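Local coordinates for PAC2 family protein (Streptomyces avermitilis, PDB 3MNF) that is of unknown function but belongs to the PAC2 family, whose name recalls a proteasome assembly chaperone, at residues A[20-25]-A[194-199]. Residues are numbered along the deposited sequence; the frame is centred on the assembly and turned at random.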
ATOM      1  N   ASP A  20       4.428  30.642 -12.383  1.00 78.37           N
ATOM      2  CA  ASP A  20       3.152  30.347 -11.742  1.00 76.63           C
ATOM      3  C   ASP A  20       2.035  30.812 -12.680  1.00 76.18           C
ATOM      4  O   ASP A  20       0.904  31.074 -12.251  1.00 75.98           O
ATOM      5  CB  ASP A  20       3.021  31.036 -10.379  1.00 78.61           C
ATOM      6  CG  ASP A  20       4.254  30.862  -9.485  1.00 82.48           C
ATOM      7  OD1 ASP A  20       5.261  30.243  -9.900  1.00 85.62           O
ATOM      8  OD2 ASP A  20       4.221  31.369  -8.342  1.00 86.96           O
ATOM      9  N   ALA A  21       2.357  30.919 -13.967  1.00 76.06           N
ATOM     10  CA  ALA A  21       1.425  31.471 -14.921  1.00 76.32           C
ATOM     11  C   ALA A  21       0.215  30.562 -15.038  1.00 74.02           C
ATOM     12  O   ALA A  21      -0.929  31.036 -15.001  1.00 74.70           O
ATOM     13  CB  ALA A  21       2.076  31.638 -16.243  1.00 77.87           C
ATOM     14  N   ALA A  22       0.471  29.256 -15.145  1.00 71.48           N
ATOM     15  CA  ALA A  22      -0.589  28.282 -15.338  1.00 68.67           C
ATOM     16  C   ALA A  22      -1.350  28.100 -14.064  1.00 67.04           C
ATOM     17  O   ALA A  22      -2.573  28.137 -14.078  1.00 67.12           O
ATOM     18  CB  ALA A  22      -0.049  26.977 -15.843  1.00 67.38           C
ATOM     19  N   SER A  23      -0.649  27.961 -12.947  1.00 66.22           N
ATOM     20  CA  SER A  23      -1.361  27.803 -11.677  1.00 65.58           C
ATOM     21  C   SER A  23      -2.228  29.009 -11.316  1.00 67.66           C
ATOM     22  O   SER A  23      -3.294  28.821 -10.726  1.00 67.70           O
ATOM     23  CB  SER A  23      -0.456  27.408 -10.511  1.00 64.63           C
ATOM     24  OG  SER A  23       0.562  28.354 -10.311  1.00 65.68           O
ATOM     25  N   THR A  24      -1.803  30.227 -11.656  1.00 70.07           N
ATOM     26  CA  THR A  24      -2.640  31.374 -11.307  1.00 72.64           C
ATOM     27  C   THR A  24      -3.804  31.522 -12.284  1.00 72.71           C
ATOM     28  O   THR A  24      -4.824  32.097 -11.935  1.00 74.03           O
ATOM     29  CB  THR A  24      -1.881  32.748 -11.119  1.00 75.73           C
ATOM     30  OG1 THR A  24      -1.704  33.381 -12.380  1.00 77.75           O
ATOM     31  CG2 THR A  24      -0.532  32.593 -10.433  1.00 75.93           C
ATOM     32  N   ALA A  25      -3.662  31.001 -13.498  1.00 72.03           N
ATOM     33  CA  ALA A  25      -4.781  31.006 -14.444  1.00 72.59           C
ATOM     34  C   ALA A  25      -5.972  30.251 -13.860  1.00 71.43           C
ATOM     35  O   ALA A  25      -7.105  30.741 -13.898  1.00 72.82           O
ATOM     36  CB  ALA A  25      -4.378  30.414 -15.779  1.00 72.08           C
ATOM     37  N   ALA A 194       1.531  36.248 -19.166  1.00 86.08           N
ATOM     38  CA  ALA A 194       1.405  34.859 -19.624  1.00 82.79           C
ATOM     39  C   ALA A 194       0.162  34.140 -19.087  1.00 79.78           C
ATOM     40  O   ALA A 194      -0.408  33.271 -19.757  1.00 78.27           O
ATOM     41  CB  ALA A 194       2.646  34.063 -19.287  1.00 81.69           C
ATOM     42  N   THR A 195      -0.242  34.481 -17.870  1.00 78.71           N
ATOM     43  CA  THR A 195      -1.483  33.959 -17.335  1.00 76.49           C
ATOM     44  C   THR A 195      -2.584  34.357 -18.307  1.00 77.94           C
ATOM     45  O   THR A 195      -3.413  33.532 -18.708  1.00 76.94           O
ATOM     46  CB  THR A 195      -1.755  34.515 -15.936  1.00 76.72           C
ATOM     47  OG1 THR A 195      -0.704  34.094 -15.060  1.00 75.19           O
ATOM     48  CG2 THR A 195      -3.081  34.013 -15.405  1.00 75.17           C
ATOM     49  N   LEU A 196      -2.548  35.621 -18.712  1.00 80.51           N
ATOM     50  CA  LEU A 196      -3.547  36.168 -19.596  1.00 82.52           C
ATOM     51  C   LEU A 196      -3.518  35.475 -20.949  1.00 82.41           C
ATOM     52  O   LEU A 196      -4.570  35.246 -21.550  1.00 83.43           O
ATOM     53  CB  LEU A 196      -3.339  37.670 -19.756  1.00 86.16           C
ATOM     54  CG  LEU A 196      -4.395  38.455 -20.529  1.00 89.17           C
ATOM     55  CD1 LEU A 196      -5.796  38.115 -20.026  1.00 87.16           C
ATOM     56  CD2 LEU A 196      -4.105  39.975 -20.459  1.00 92.02           C
ATOM     57  N   ALA A 197      -2.321  35.127 -21.420  1.00 81.55           N
ATOM     58  CA  ALA A 197      -2.181  34.477 -22.713  1.00 81.37           C
ATOM     59  C   ALA A 197      -2.877  33.116 -22.696  1.00 78.94           C
ATOM     60  O   ALA A 197      -3.554  32.749 -23.658  1.00 79.86           O
ATOM     61  CB  ALA A 197      -0.732  34.352 -23.083  1.00 81.12           C
ATOM     62  N   LEU A 198      -2.730  32.395 -21.580  1.00 76.48           N
ATOM     63  CA  LEU A 198      -3.367  31.093 -21.387  1.00 74.33           C
ATOM     64  C   LEU A 198      -4.874  31.248 -21.372  1.00 75.62           C
ATOM     65  O   LEU A 198      -5.579  30.553 -22.112  1.00 76.09           O
ATOM     66  CB  LEU A 198      -2.903  30.420 -20.087  1.00 71.12           C
ATOM     67  CG  LEU A 198      -1.490  29.832 -20.015  1.00 69.62           C
ATOM     68  CD1 LEU A 198      -1.232  29.359 -18.619  1.00 66.58           C
ATOM     69  CD2 LEU A 198      -1.234  28.696 -20.994  1.00 68.58           C
ATOM     70  N   LEU A 199      -5.357  32.177 -20.546  1.00 76.87           N
ATOM     71  CA  LEU A 199      -6.787  32.405 -20.401  1.00 78.28           C
ATOM     72  C   LEU A 199      -7.462  32.772 -21.716  1.00 81.60           C
ATOM     73  O   LEU A 199      -8.523  32.240 -22.024  1.00 81.94           O
ATOM     74  CB  LEU A 199      -7.066  33.450 -19.331  1.00 79.13           C
ATOM     75  CG  LEU A 199      -6.939  32.906 -17.910  1.00 76.57           C
ATOM     76  CD1 LEU A 199      -7.484  33.912 -16.916  1.00 77.98           C
ATOM     77  CD2 LEU A 199      -7.660  31.590 -17.776  1.00 72.13           C
TER
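Ala21 opens the meeting of two helices, its CB lying 3.9 Å from CB of Ala194, methyl against methyl. Its carbonyl does more: Ala21 O takes the backbone N-H of Ala25 within its own helix and is also 3.1 Å from OG1 of Thr195, at hydrogen-bonding distance. One step on, Ala22 faces away from 194-199, yet the end of Leu198 still finds it, CD1 coming to 3.8 Å from Ala22 CB. Thr24 then brings a second hydroxyl. The two threonine side chains cross at about a right angle, and Thr24 OG1 lies 2.9 Å from Thr195 OG1, again a hydrogen-bonding distance whose direction stays open. Asn191 O, one turn back in the chain, is a further acceptor for Thr195 OG1, so a single buried hydroxyl with one proton to give is within reach of three oxygens.

Ala25 completes the line. Thr195 places OG1 beside its own backbone N (chi1 -62°) and CG2 anti to that N; the methyl thus packs 3.8 Å from Ala25 CB, which also meets Leu199 CD2 at 4.0 Å. One residue therefore serves both the polar and the apolar half of the interface, and a valine here would probably deprive Ala21 O and Thr24 OG1 of the hydroxyl that faces them across the helices.

The example illustrates how alanines bring helices close: the axes of 21-25 and 194-199 approach to 8.3 Å and cross at -59°. Further along helix 21-32, Leu199 also touches His28 and Leu29. Beneath both helices runs the mixed sheet, where Ala21 rests on Ala121, and Ala22 and Ala25 on Leu119, all of strand 115-124, while Ala194 and Leu198 cover Val182 and Ala180 of the adjacent parallel strand 175-183.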